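Geranylgeranyl pyrophosphate synthase (Corynebacterium glutamicum, PDB 3LK5) probably catalyses the magnesium-dependent joining of allylic and isopentenyl diphosphates into longer isoprenoid chains. Local coordinates at residues L16-F21 with R358-A363; F74-G79 with V351-E356; Y196-A201 with G280-L285. All blocks are in the same frame, centred on the assembly; numbering follows the deposited sequence.

How the interactions relate
Two of these contacts share the chain's last long helix, and the third lies across the fold from them. Interactions 1 and 2 are buried, their centres 12 Å apart, and both use helix 355-369: interaction 1 lays the N-terminal loop on it, and interaction 2 fits its N-terminal approach against the end of helix 65-78. They touch directly through L16 and E356. Interaction 3, only partly buried, has its centre 34 Å from that of interaction 1. In all three a single water spans the segments. The first two combine aliphatic packing with carbonyl and amide oxygens; in interaction 3 charged side chains take part, but meet through carbon atoms and a water, not an ion pair.

Interaction 1: L16-F21 with R358-A363; sequences LDLDKF and RAQLRA
The isobutyl group of L16 overlaps the first carbons of Q360, the two side chains running past each other in opposite senses. This is loop-on-helix packing within the all-helical fold of the trans-prenyltransferases: residues 16-21, leading into helix 21-43, lie along helix 355-369. L16 CD2 comes to 3.4 Å from Q360 CB. The first torsion of the leucine (chi1 -177°) points its branch at Q360. L16 also packs on L68, W71 and A72 of helix 65-78, and so contacts two helices.

In Q360 the first torsion (chi1 -67°, CG anti to the carbonyl carbon) sets CG 3.2 Å from L16 O, and a bend at chi2 (-41°) then turns the amide toward L18. There Q360 OE1 sits 3.3 Å from L18 CG, an oxygen resting on a leucine branch point. Farther along the helix L18 CD1 meets A363 CB at 4.2 Å, a light apolar touch. D17 turns away from the helix, and its OD1 accepts from K20 N in an Asx motif. The polar link between the segments is a water, which accepts from L18 N at 3.0 Å and donates to Q360 OE1 at 2.8 Å.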
ATOM      1  N   LEU A  16      11.261 -26.193 -14.630  1.00 63.54           N
ATOM      2  CA  LEU A  16      11.198 -24.752 -14.811  1.00 60.65           C
ATOM      3  C   LEU A  16      11.161 -24.410 -16.305  1.00 58.50           C
ATOM      4  O   LEU A  16      12.142 -24.639 -17.041  1.00 58.59           O
ATOM      5  CB  LEU A  16      12.409 -24.112 -14.119  1.00 60.02           C
ATOM      6  CG  LEU A  16      12.581 -22.602 -14.087  1.00 61.38           C
ATOM      7  CD1 LEU A  16      11.337 -21.927 -13.563  1.00 59.78           C
ATOM      8  CD2 LEU A  16      13.793 -22.275 -13.214  1.00 59.79           C
ATOM      9  N   ASP A  17      10.020 -23.893 -16.756  1.00 55.58           N
ATOM     10  CA  ASP A  17       9.843 -23.521 -18.152  1.00 53.31           C
ATOM     11  C   ASP A  17       9.755 -22.005 -18.235  1.00 50.46           C
ATOM     12  O   ASP A  17       8.709 -21.434 -17.981  1.00 49.95           O
ATOM     13  CB  ASP A  17       8.580 -24.181 -18.715  1.00 54.12           C
ATOM     14  CG  ASP A  17       8.510 -24.139 -20.237  1.00 59.04           C
ATOM     15  OD1 ASP A  17       8.793 -23.089 -20.860  1.00 54.61           O
ATOM     16  OD2 ASP A  17       8.129 -25.175 -20.815  1.00 54.99           O
ATOM     17  N   LEU A  18      10.855 -21.359 -18.612  1.00 48.61           N
ATOM     18  CA  LEU A  18      10.943 -19.901 -18.556  1.00 47.70           C
ATOM     19  C   LEU A  18       9.946 -19.250 -19.484  1.00 47.17           C
ATOM     20  O   LEU A  18       9.319 -18.253 -19.123  1.00 46.65           O
ATOM     21  CB  LEU A  18      12.344 -19.405 -18.931  1.00 47.37           C
ATOM     22  CG  LEU A  18      13.542 -20.002 -18.197  1.00 47.07           C
ATOM     23  CD1 LEU A  18      14.796 -19.260 -18.644  1.00 46.95           C
ATOM     24  CD2 LEU A  18      13.378 -19.935 -16.680  1.00 46.76           C
ATOM     25  N   ASP A  19       9.813 -19.801 -20.690  1.00 46.44           N
ATOM     26  CA  ASP A  19       8.982 -19.156 -21.705  1.00 46.80           C
ATOM     27  C   ASP A  19       7.476 -19.264 -21.470  1.00 43.24           C
ATOM     28  O   ASP A  19       6.763 -18.326 -21.790  1.00 43.59           O
ATOM     29  CB  ASP A  19       9.374 -19.589 -23.137  1.00 50.01           C
ATOM     30  CG  ASP A  19      10.773 -19.098 -23.539  1.00 72.21           C
ATOM     31  OD1 ASP A  19      11.261 -18.086 -22.973  1.00 52.68           O
ATOM     32  OD2 ASP A  19      11.388 -19.729 -24.426  1.00 52.97           O
ATOM     33  N   LYS A  20       6.995 -20.369 -20.901  1.00 40.91           N
ATOM     34  CA  LYS A  20       5.541 -20.542 -20.697  1.00 39.97           C
ATOM     35  C   LYS A  20       5.050 -20.076 -19.318  1.00 36.02           C
ATOM     36  O   LYS A  20       3.846 -19.917 -19.118  1.00 33.93           O
ATOM     37  CB  LYS A  20       5.102 -22.007 -20.855  1.00 42.52           C
ATOM     38  CG  LYS A  20       5.372 -22.627 -22.236  1.00 62.14           C
ATOM     39  CD  LYS A  20       4.663 -23.974 -22.376  1.00 47.04           C
ATOM     40  CE  LYS A  20       5.288 -24.832 -23.479  1.00 62.36           C
ATOM     41  NZ  LYS A  20       4.815 -24.503 -24.861  1.00 50.64           N
ATOM     42  N   PHE A  21       5.954 -19.931 -18.350  1.00 33.31           N
ATOM     43  CA  PHE A  21       5.494 -19.583 -16.997  1.00 31.22           C
ATOM     44  C   PHE A  21       4.632 -18.302 -16.938  1.00 28.87           C
ATOM     45  O   PHE A  21       3.648 -18.294 -16.218  1.00 29.16           O
ATOM     46  CB  PHE A  21       6.632 -19.561 -15.966  1.00 31.12           C
ATOM     47  CG  PHE A  21       6.149 -19.562 -14.550  1.00 28.31           C
ATOM     48  CD1 PHE A  21       5.586 -20.697 -14.017  1.00 30.28           C
ATOM     49  CD2 PHE A  21       6.254 -18.421 -13.769  1.00 30.82           C
ATOM     50  CE1 PHE A  21       5.120 -20.727 -12.730  1.00 29.64           C
ATOM     51  CE2 PHE A  21       5.807 -18.428 -12.463  1.00 28.59           C
ATOM     52  CZ  PHE A  21       5.227 -19.586 -11.939  1.00 30.66           C
ATOM     53  N   ARG A 358      18.925 -25.664 -12.006  1.00 29.58           N
ATOM     54  CA  ARG A 358      20.193 -24.952 -12.112  1.00 31.31           C
ATOM     55  C   ARG A 358      20.374 -24.378 -13.510  1.00 30.93           C
ATOM     56  O   ARG A 358      20.761 -23.211 -13.672  1.00 31.61           O
ATOM     57  CB  ARG A 358      21.377 -25.869 -11.758  1.00 32.94           C
ATOM     58  CG  ARG A 358      22.717 -25.158 -11.846  1.00 41.00           C
ATOM     59  CD  ARG A 358      23.879 -26.051 -11.431  1.00 35.80           C
ATOM     60  NE  ARG A 358      24.016 -26.165  -9.976  1.00 43.53           N
ATOM     61  CZ  ARG A 358      23.837 -27.312  -9.320  1.00 37.79           C
ATOM     62  NH1 ARG A 358      23.503 -28.401 -10.009  1.00 45.14           N
ATOM     63  NH2 ARG A 358      23.981 -27.387  -7.997  1.00 44.17           N
ATOM     64  N   ALA A 359      20.121 -25.222 -14.515  1.00 31.86           N
ATOM     65  CA  ALA A 359      20.244 -24.845 -15.914  1.00 31.54           C
ATOM     66  C   ALA A 359      19.397 -23.637 -16.231  1.00 30.50           C
ATOM     67  O   ALA A 359      19.823 -22.688 -16.898  1.00 30.59           O
ATOM     68  CB  ALA A 359      19.859 -26.048 -16.843  1.00 31.47           C
ATOM     69  N   GLN A 360      18.169 -23.668 -15.764  1.00 29.57           N
ATOM     70  CA  GLN A 360      17.292 -22.547 -16.018  1.00 30.35           C
ATOM     71  C   GLN A 360      17.653 -21.290 -15.205  1.00 28.81           C
ATOM     72  O   GLN A 360      17.466 -20.167 -15.693  1.00 28.75           O
ATOM     73  CB  GLN A 360      15.838 -22.964 -15.785  1.00 33.39           C
ATOM     74  CG  GLN A 360      15.316 -23.993 -16.799  1.00 55.66           C
ATOM     75  CD  GLN A 360      15.761 -23.703 -18.236  1.00 35.87           C
ATOM     76  OE1 GLN A 360      15.426 -22.661 -18.815  1.00 55.98           O
ATOM     77  NE2 GLN A 360      16.536 -24.616 -18.806  1.00 55.87           N
ATOM     78  N   LEU A 361      18.144 -21.454 -13.975  1.00 27.44           N
ATOM     79  CA  LEU A 361      18.643 -20.264 -13.224  1.00 26.73           C
ATOM     80  C   LEU A 361      19.856 -19.639 -13.933  1.00 25.94           C
ATOM     81  O   LEU A 361      19.994 -18.433 -14.010  1.00 26.25           O
ATOM     82  CB  LEU A 361      19.006 -20.617 -11.762  1.00 26.94           C
ATOM     83  CG  LEU A 361      17.725 -20.803 -10.915  1.00 27.65           C
ATOM     84  CD1 LEU A 361      18.043 -21.509  -9.630  1.00 29.09           C
ATOM     85  CD2 LEU A 361      17.027 -19.420 -10.610  1.00 27.58           C
ATOM     86  N   ARG A 362      20.708 -20.469 -14.505  1.00 27.70           N
ATOM     87  CA  ARG A 362      21.829 -19.928 -15.307  1.00 28.67           C
ATOM     88  C   ARG A 362      21.326 -19.176 -16.525  1.00 28.47           C
ATOM     89  O   ARG A 362      21.768 -18.056 -16.812  1.00 27.61           O
ATOM     90  CB  ARG A 362      22.792 -21.053 -15.725  1.00 31.03           C
ATOM     91  CG  ARG A 362      23.511 -21.718 -14.541  1.00 38.68           C
ATOM     92  CD  ARG A 362      24.451 -22.864 -15.025  1.00 36.34           C
ATOM     93  NE  ARG A 362      25.392 -22.364 -16.043  1.00 40.92           N
ATOM     94  CZ  ARG A 362      26.567 -21.791 -15.766  1.00 38.84           C
ATOM     95  NH1 ARG A 362      26.972 -21.658 -14.500  1.00 41.51           N
ATOM     96  NH2 ARG A 362      27.348 -21.355 -16.758  1.00 41.95           N
ATOM     97  N   ALA A 363      20.399 -19.792 -17.250  1.00 30.82           N
ATOM     98  CA  ALA A 363      19.822 -19.157 -18.436  1.00 32.19           C
ATOM     99  C   ALA A 363      19.101 -17.851 -18.120  1.00 31.41           C
ATOM    100  O   ALA A 363      19.228 -16.867 -18.872  1.00 31.20           O
ATOM    101  CB  ALA A 363      18.876 -20.136 -19.175  1.00 32.65           C
TER
HETATM  102  O   HOH W   1      12.953 -22.892 -20.085  1.00 48.27           O

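Interaction 2: F74-G79 with V351-E356; sequences FLAAQG and VDIPDE
The carbonyl oxygen of A76 accepts a hydrogen bond of 2.6 Å from a water, and the methylene CD of P354 lies against the same A76 O at 3.7 Å. Here the C-terminal end of helix 65-78 meets the N-terminal approach to helix 355-369, a helix-end junction of the all-helical prenyltransferase fold, with P354 in the N-cap position. The water gives its second proton to D352 O at 2.7 Å, so one molecule ties together two backbone carbonyls that could not bond to each other directly.

P354 is the wedge of the contact. Its ring points at the last turn of helix 65-78, where CG reaches 3.8 Å from G79 CA. The same P354 CG lies 4.0 Å from L75 O, which takes the backbone hydrogen bond of G79 N. G79 leaves the helix with a positive phi of 57°; with no side chain on G79, the proline CG rests on its CA. The proline ring thus packs on two carbonyl oxygens as well as on the glycine.

Beside the proline, A76 and I353 meet at their methyl groups. The first torsion of I353 places CG1 anti to the carbonyl carbon (chi1 -75°), leaving the branch methyl CG2 to face the alanine. I353 also packs on L238 of helix 236-263, while L75 and A76 both lean on V357, just inside helix 355-369. E356 OE2, one residue before V357, accepts from L16 N and so ties this junction to the N-terminal loop. The apolar touch itself is light, A76 CB standing 4.3 Å from I353 CG2.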
ATOM      1  N   PHE A  74      11.232 -22.141  -5.298  1.00 22.34           N
ATOM      2  CA  PHE A  74      10.437 -23.289  -4.827  1.00 22.53           C
ATOM      3  C   PHE A  74      10.972 -24.590  -5.429  1.00 23.24           C
ATOM      4  O   PHE A  74      11.191 -25.569  -4.707  1.00 23.90           O
ATOM      5  CB  PHE A  74       8.954 -23.085  -5.192  1.00 23.16           C
ATOM      6  CG  PHE A  74       8.066 -24.246  -4.821  1.00 25.27           C
ATOM      7  CD1 PHE A  74       7.593 -24.391  -3.522  1.00 24.31           C
ATOM      8  CD2 PHE A  74       7.708 -25.196  -5.789  1.00 24.37           C
ATOM      9  CE1 PHE A  74       6.784 -25.469  -3.162  1.00 25.27           C
ATOM     10  CE2 PHE A  74       6.901 -26.276  -5.462  1.00 25.60           C
ATOM     11  CZ  PHE A  74       6.443 -26.426  -4.129  1.00 25.62           C
ATOM     12  N   LEU A  75      11.205 -24.595  -6.737  1.00 23.34           N
ATOM     13  CA  LEU A  75      11.677 -25.807  -7.399  1.00 24.56           C
ATOM     14  C   LEU A  75      13.104 -26.173  -6.936  1.00 25.91           C
ATOM     15  O   LEU A  75      13.406 -27.345  -6.748  1.00 27.55           O
ATOM     16  CB  LEU A  75      11.653 -25.654  -8.918  1.00 25.93           C
ATOM     17  CG  LEU A  75      10.266 -25.506  -9.563  1.00 29.59           C
ATOM     18  CD1 LEU A  75      10.450 -25.304 -11.055  1.00 28.09           C
ATOM     19  CD2 LEU A  75       9.363 -26.715  -9.261  1.00 27.79           C
ATOM     20  N   ALA A  76      13.962 -25.174  -6.773  1.00 25.62           N
ATOM     21  CA  ALA A  76      15.325 -25.404  -6.279  1.00 27.48           C
ATOM     22  C   ALA A  76      15.349 -26.101  -4.901  1.00 30.15           C
ATOM     23  O   ALA A  76      16.197 -26.979  -4.664  1.00 30.47           O
ATOM     24  CB  ALA A  76      16.137 -24.092  -6.260  1.00 27.34           C
ATOM     25  N   ALA A  77      14.414 -25.735  -4.022  1.00 30.97           N
ATOM     26  CA  ALA A  77      14.331 -26.272  -2.659  1.00 34.27           C
ATOM     27  C   ALA A  77      13.524 -27.542  -2.577  1.00 38.66           C
ATOM     28  O   ALA A  77      13.651 -28.318  -1.645  1.00 38.58           O
ATOM     29  CB  ALA A  77      13.693 -25.246  -1.737  1.00 34.00           C
ATOM     30  N   GLN A  78      12.617 -27.718  -3.521  1.00 43.33           N
ATOM     31  CA  GLN A  78      11.631 -28.776  -3.381  1.00 46.23           C
ATOM     32  C   GLN A  78      12.327 -30.036  -3.845  1.00 50.58           C
ATOM     33  O   GLN A  78      11.922 -31.136  -3.483  1.00 52.25           O
ATOM     34  CB  GLN A  78      10.380 -28.466  -4.198  1.00 44.32           C
ATOM     35  CG  GLN A  78       9.148 -29.170  -3.681  1.00 54.81           C
ATOM     36  CD  GLN A  78       8.320 -29.788  -4.782  1.00 42.96           C
ATOM     37  OE1 GLN A  78       7.204 -30.238  -4.543  1.00 55.13           O
ATOM     38  NE2 GLN A  78       8.863 -29.824  -6.000  1.00 54.88           N
ATOM     39  N   GLY A  79      13.396 -29.857  -4.619  1.00 53.00           N
ATOM     40  CA  GLY A  79      14.234 -30.968  -5.111  1.00 55.76           C
ATOM     41  C   GLY A  79      13.456 -32.012  -5.909  1.00 58.75           C
ATOM     42  O   GLY A  79      12.411 -31.708  -6.521  1.00 57.71           O
ATOM     43  N   VAL A 351      25.615 -25.539  -3.606  1.00 38.43           N
ATOM     44  CA  VAL A 351      24.659 -26.408  -2.944  1.00 38.29           C
ATOM     45  C   VAL A 351      24.060 -27.293  -4.029  1.00 38.40           C
ATOM     46  O   VAL A 351      24.202 -26.996  -5.217  1.00 37.90           O
ATOM     47  CB  VAL A 351      23.555 -25.569  -2.205  1.00 38.67           C
ATOM     48  CG1 VAL A 351      22.798 -24.698  -3.191  1.00 53.29           C
ATOM     49  CG2 VAL A 351      22.598 -26.471  -1.429  1.00 54.90           C
ATOM     50  N   ASP A 352      23.405 -28.376  -3.630  1.00 39.64           N
ATOM     51  CA  ASP A 352      22.779 -29.240  -4.602  1.00 42.15           C
ATOM     52  C   ASP A 352      21.426 -28.677  -5.029  1.00 40.86           C
ATOM     53  O   ASP A 352      20.567 -28.393  -4.190  1.00 41.13           O
ATOM     54  CB  ASP A 352      22.640 -30.676  -4.078  1.00 45.82           C
ATOM     55  CG  ASP A 352      22.046 -31.614  -5.123  1.00 71.48           C
ATOM     56  OD1 ASP A 352      22.514 -31.587  -6.295  1.00 49.07           O
ATOM     57  OD2 ASP A 352      21.100 -32.361  -4.785  1.00 49.01           O
ATOM     58  N   ILE A 353      21.257 -28.520  -6.338  1.00 39.50           N
ATOM     59  CA  ILE A 353      20.004 -28.025  -6.946  1.00 39.10           C
ATOM     60  C   ILE A 353      19.685 -28.982  -8.104  1.00 37.86           C
ATOM     61  O   ILE A 353      20.607 -29.386  -8.811  1.00 37.44           O
ATOM     62  CB  ILE A 353      20.225 -26.587  -7.481  1.00 39.84           C
ATOM     63  CG1 ILE A 353      20.262 -25.598  -6.324  1.00 46.29           C
ATOM     64  CG2 ILE A 353      19.136 -26.164  -8.473  1.00 46.33           C
ATOM     65  CD1 ILE A 353      20.870 -24.269  -6.706  1.00 41.54           C
ATOM     66  N   PRO A 354      18.397 -29.357  -8.307  1.00 37.33           N
ATOM     67  CA  PRO A 354      18.138 -30.277  -9.437  1.00 37.88           C
ATOM     68  C   PRO A 354      18.761 -29.705 -10.709  1.00 38.34           C
ATOM     69  O   PRO A 354      18.761 -28.466 -10.891  1.00 37.68           O
ATOM     70  CB  PRO A 354      16.607 -30.292  -9.553  1.00 37.66           C
ATOM     71  CG  PRO A 354      16.112 -29.902  -8.187  1.00 34.28           C
ATOM     72  CD  PRO A 354      17.149 -28.951  -7.617  1.00 37.13           C
ATOM     73  N   ASP A 355      19.301 -30.578 -11.565  1.00 38.34           N
ATOM     74  CA  ASP A 355      20.027 -30.148 -12.789  1.00 38.88           C
ATOM     75  C   ASP A 355      19.264 -29.158 -13.644  1.00 36.11           C
ATOM     76  O   ASP A 355      19.827 -28.164 -14.114  1.00 35.94           O
ATOM     77  CB  ASP A 355      20.350 -31.354 -13.703  1.00 41.86           C
ATOM     78  CG  ASP A 355      21.511 -32.171 -13.210  1.00 60.04           C
ATOM     79  OD1 ASP A 355      22.170 -31.718 -12.254  1.00 44.07           O
ATOM     80  OD2 ASP A 355      21.767 -33.271 -13.778  1.00 44.65           O
ATOM     81  N   GLU A 356      17.993 -29.464 -13.890  1.00 34.43           N
ATOM     82  CA  GLU A 356      17.159 -28.668 -14.777  1.00 33.85           C
ATOM     83  C   GLU A 356      16.876 -27.271 -14.200  1.00 32.77           C
ATOM     84  O   GLU A 356      16.789 -26.280 -14.949  1.00 32.08           O
ATOM     85  CB  GLU A 356      15.869 -29.441 -15.123  1.00 35.57           C
ATOM     86  CG  GLU A 356      14.549 -28.642 -15.093  1.00 69.49           C
ATOM     87  CD  GLU A 356      14.383 -27.695 -16.281  1.00 38.91           C
ATOM     88  OE1 GLU A 356      15.127 -27.839 -17.283  1.00 69.80           O
ATOM     89  OE2 GLU A 356      13.513 -26.808 -16.214  1.00 69.72           O
TER
HETATM   90  O   HOH W   2      17.958 -28.471  -3.385  1.00 46.85           O

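Interaction 3: Y196-A201 with G280-L285; sequences YLESHA and GKRTVL
R282 packs closely along the end of helix 170-199, its stem against the buried L197 and its guanidinium against the exposed A201. In the tight part, R282 CB meets L197 CB at 3.9 Å and R282 CG lies 3.6 Å from L197 O. A bend at chi2 (-78°) then lets the chain follow the helix end outward to A201, at the solvent-facing rim of the contact. There the guanidinium lays one face on the alanine, with A201 CA 3.5 Å above the plane of the R282 group and offset toward its rim. A201 CB also comes to 3.4 Å from R282 NH2. R282 NE is nevertheless buried by this contact and has no polar partner. R282 also touches E203 and V308, and T283 opens helix 284-296 as its N-cap, OG1 accepting from L286 N.

The stem of E198 packs directly, its CG against G280 O and R282 CG; its carboxylate is bridged by water. The side chain crosses R282 obliquely, and the carboxylate plane stands 74° from that of the guanidinium, an arrangement unlike a paired, coplanar salt bridge. A water accepts from R282 N at 2.8 Å and donates to E198 OE2 at 2.9 Å. K281 NZ is 6.6 Å from E198 OE2, too far for contact.

The E198 side chain is about 4 Å from those of D112 and D194, which bind magnesium in a structure of this protein, though no metal is bound to this chain here; D112 belongs to the first aspartate-rich DDxxD motif of the family. With no direct ion pair to R282 in this contact, the E198 carboxylate may add to the negative potential near the metal site, while R282 meets L197 and A201 by packing.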
ATOM      1  N   TYR A 196      15.641  10.526  -3.263  1.00 32.53           N
ATOM      2  CA  TYR A 196      16.552  11.443  -2.625  1.00 33.50           C
ATOM      3  C   TYR A 196      17.672  11.777  -3.627  1.00 33.04           C
ATOM      4  O   TYR A 196      17.998  12.963  -3.854  1.00 33.28           O
ATOM      5  CB  TYR A 196      17.118  10.841  -1.331  1.00 34.38           C
ATOM      6  CG  TYR A 196      18.265  11.615  -0.722  1.00 43.18           C
ATOM      7  CD1 TYR A 196      18.041  12.649   0.213  1.00 36.11           C
ATOM      8  CD2 TYR A 196      19.579  11.328  -1.077  1.00 35.92           C
ATOM      9  CE1 TYR A 196      19.118  13.372   0.768  1.00 43.47           C
ATOM     10  CE2 TYR A 196      20.655  12.043  -0.536  1.00 43.56           C
ATOM     11  CZ  TYR A 196      20.418  13.060   0.378  1.00 37.33           C
ATOM     12  OH  TYR A 196      21.485  13.748   0.904  1.00 44.37           O
ATOM     13  N   LEU A 197      18.277  10.745  -4.211  1.00 31.85           N
ATOM     14  CA  LEU A 197      19.367  11.021  -5.184  1.00 31.68           C
ATOM     15  C   LEU A 197      18.913  11.929  -6.317  1.00 31.10           C
ATOM     16  O   LEU A 197      19.664  12.851  -6.714  1.00 31.69           O
ATOM     17  CB  LEU A 197      19.983   9.721  -5.728  1.00 31.83           C
ATOM     18  CG  LEU A 197      20.517   8.679  -4.729  1.00 38.93           C
ATOM     19  CD1 LEU A 197      21.188   7.533  -5.498  1.00 32.61           C
ATOM     20  CD2 LEU A 197      21.503   9.267  -3.758  1.00 33.00           C
ATOM     21  N   GLU A 198      17.712  11.696  -6.840  1.00 31.52           N
ATOM     22  CA  GLU A 198      17.192  12.486  -7.950  1.00 35.77           C
ATOM     23  C   GLU A 198      16.873  13.909  -7.552  1.00 38.74           C
ATOM     24  O   GLU A 198      17.109  14.838  -8.325  1.00 39.02           O
ATOM     25  CB  GLU A 198      15.941  11.863  -8.555  1.00 38.07           C
ATOM     26  CG  GLU A 198      16.197  10.692  -9.457  1.00 56.80           C
ATOM     27  CD  GLU A 198      14.909   9.991  -9.848  1.00 40.24           C
ATOM     28  OE1 GLU A 198      13.868  10.248  -9.188  1.00 57.53           O
ATOM     29  OE2 GLU A 198      14.923   9.198 -10.813  1.00 57.10           O
ATOM     30  N   SER A 199      16.332  14.078  -6.345  1.00 39.07           N
ATOM     31  CA  SER A 199      15.912  15.378  -5.881  1.00 40.34           C
ATOM     32  C   SER A 199      17.118  16.237  -5.477  1.00 40.61           C
ATOM     33  O   SER A 199      17.090  17.458  -5.639  1.00 41.44           O
ATOM     34  CB  SER A 199      14.904  15.227  -4.725  1.00 40.77           C
ATOM     35  OG  SER A 199      15.552  14.737  -3.559  1.00 47.13           O
ATOM     36  N   HIS A 200      18.167  15.596  -4.962  1.00 40.20           N
ATOM     37  CA  HIS A 200      19.384  16.275  -4.530  1.00 40.48           C
ATOM     38  C   HIS A 200      20.475  16.280  -5.630  1.00 40.65           C
ATOM     39  O   HIS A 200      21.628  16.652  -5.371  1.00 39.91           O
ATOM     40  CB  HIS A 200      19.905  15.625  -3.255  1.00 41.53           C
ATOM     41  CG  HIS A 200      19.066  15.928  -2.047  1.00 44.55           C
ATOM     42  ND1 HIS A 200      17.749  15.534  -1.934  1.00 43.23           N
ATOM     43  CD2 HIS A 200      19.347  16.623  -0.916  1.00 43.49           C
ATOM     44  CE1 HIS A 200      17.259  15.961  -0.781  1.00 44.57           C
ATOM     45  NE2 HIS A 200      18.210  16.619  -0.143  1.00 43.88           N
ATOM     46  N   ALA A 201      20.088  15.862  -6.842  1.00 40.50           N
ATOM     47  CA  ALA A 201      21.018  15.660  -7.956  1.00 40.75           C
ATOM     48  C   ALA A 201      22.342  15.143  -7.390  1.00 40.81           C
ATOM     49  O   ALA A 201      23.394  15.700  -7.639  1.00 40.02           O
ATOM     50  CB  ALA A 201      21.231  16.980  -8.720  1.00 40.62           C
ATOM     51  N   GLY A 280      16.467  12.017 -15.996  1.00 43.01           N
ATOM     52  CA  GLY A 280      17.438  12.291 -14.922  1.00 41.02           C
ATOM     53  C   GLY A 280      17.712  11.184 -13.912  1.00 39.89           C
ATOM     54  O   GLY A 280      17.960  11.468 -12.730  1.00 39.93           O
ATOM     55  N   LYS A 281      17.688   9.919 -14.352  1.00 38.18           N
ATOM     56  CA  LYS A 281      17.979   8.787 -13.433  1.00 38.78           C
ATOM     57  C   LYS A 281      19.386   8.901 -12.855  1.00 37.03           C
ATOM     58  O   LYS A 281      20.347   9.153 -13.600  1.00 37.08           O
ATOM     59  CB  LYS A 281      17.850   7.432 -14.149  1.00 41.35           C
ATOM     60  CG  LYS A 281      16.419   6.981 -14.514  1.00 59.49           C
ATOM     61  CD  LYS A 281      15.783   6.034 -13.466  1.00 46.40           C
ATOM     62  CE  LYS A 281      16.349   4.599 -13.483  1.00 59.58           C
ATOM     63  NZ  LYS A 281      15.595   3.640 -14.374  1.00 48.09           N
ATOM     64  N   ARG A 282      19.526   8.666 -11.560  1.00 34.40           N
ATOM     65  CA  ARG A 282      20.839   8.713 -10.922  1.00 34.28           C
ATOM     66  C   ARG A 282      21.530   7.341 -10.864  1.00 34.04           C
ATOM     67  O   ARG A 282      21.592   6.686  -9.813  1.00 34.37           O
ATOM     68  CB  ARG A 282      20.751   9.363  -9.537  1.00 34.97           C
ATOM     69  CG  ARG A 282      20.353  10.812  -9.626  1.00 35.23           C
ATOM     70  CD  ARG A 282      21.542  11.654 -10.035  1.00 37.08           C
ATOM     71  NE  ARG A 282      21.142  12.954 -10.556  1.00 35.47           N
ATOM     72  CZ  ARG A 282      21.990  13.859 -11.055  1.00 38.70           C
ATOM     73  NH1 ARG A 282      23.311  13.642 -11.072  1.00 35.99           N
ATOM     74  NH2 ARG A 282      21.515  15.009 -11.521  1.00 36.36           N
ATOM     75  N   THR A 283      22.077   6.942 -12.009  1.00 31.56           N
ATOM     76  CA  THR A 283      22.633   5.620 -12.178  1.00 30.39           C
ATOM     77  C   THR A 283      24.102   5.530 -11.763  1.00 29.27           C
ATOM     78  O   THR A 283      24.819   6.560 -11.610  1.00 28.36           O
ATOM     79  CB  THR A 283      22.468   5.191 -13.656  1.00 29.87           C
ATOM     80  OG1 THR A 283      23.129   6.144 -14.510  1.00 26.87           O
ATOM     81  CG2 THR A 283      20.983   5.152 -14.046  1.00 26.83           C
ATOM     82  N   VAL A 284      24.575   4.301 -11.604  1.00 27.67           N
ATOM     83  CA  VAL A 284      26.004   4.062 -11.471  1.00 28.15           C
ATOM     84  C   VAL A 284      26.755   4.544 -12.735  1.00 28.28           C
ATOM     85  O   VAL A 284      27.833   5.141 -12.613  1.00 28.21           O
ATOM     86  CB  VAL A 284      26.300   2.566 -11.211  1.00 28.32           C
ATOM     87  CG1 VAL A 284      27.787   2.244 -11.427  1.00 30.32           C
ATOM     88  CG2 VAL A 284      25.849   2.191  -9.755  1.00 29.13           C
ATOM     89  N   LEU A 285      26.182   4.288 -13.915  1.00 27.23           N
ATOM     90  CA  LEU A 285      26.740   4.799 -15.190  1.00 26.38           C
ATOM     91  C   LEU A 285      26.966   6.328 -15.120  1.00 27.61           C
ATOM     92  O   LEU A 285      28.079   6.837 -15.412  1.00 25.82           O
ATOM     93  CB  LEU A 285      25.794   4.489 -16.362  1.00 25.45           C
ATOM     94  CG  LEU A 285      26.144   5.025 -17.767  1.00 27.77           C
ATOM     95  CD1 LEU A 285      27.469   4.455 -18.275  1.00 24.99           C
ATOM     96  CD2 LEU A 285      25.042   4.848 -18.802  1.00 25.94           C
TER
HETATM   97  O   HOH W   3      17.241   7.621 -10.250  1.00 38.81           O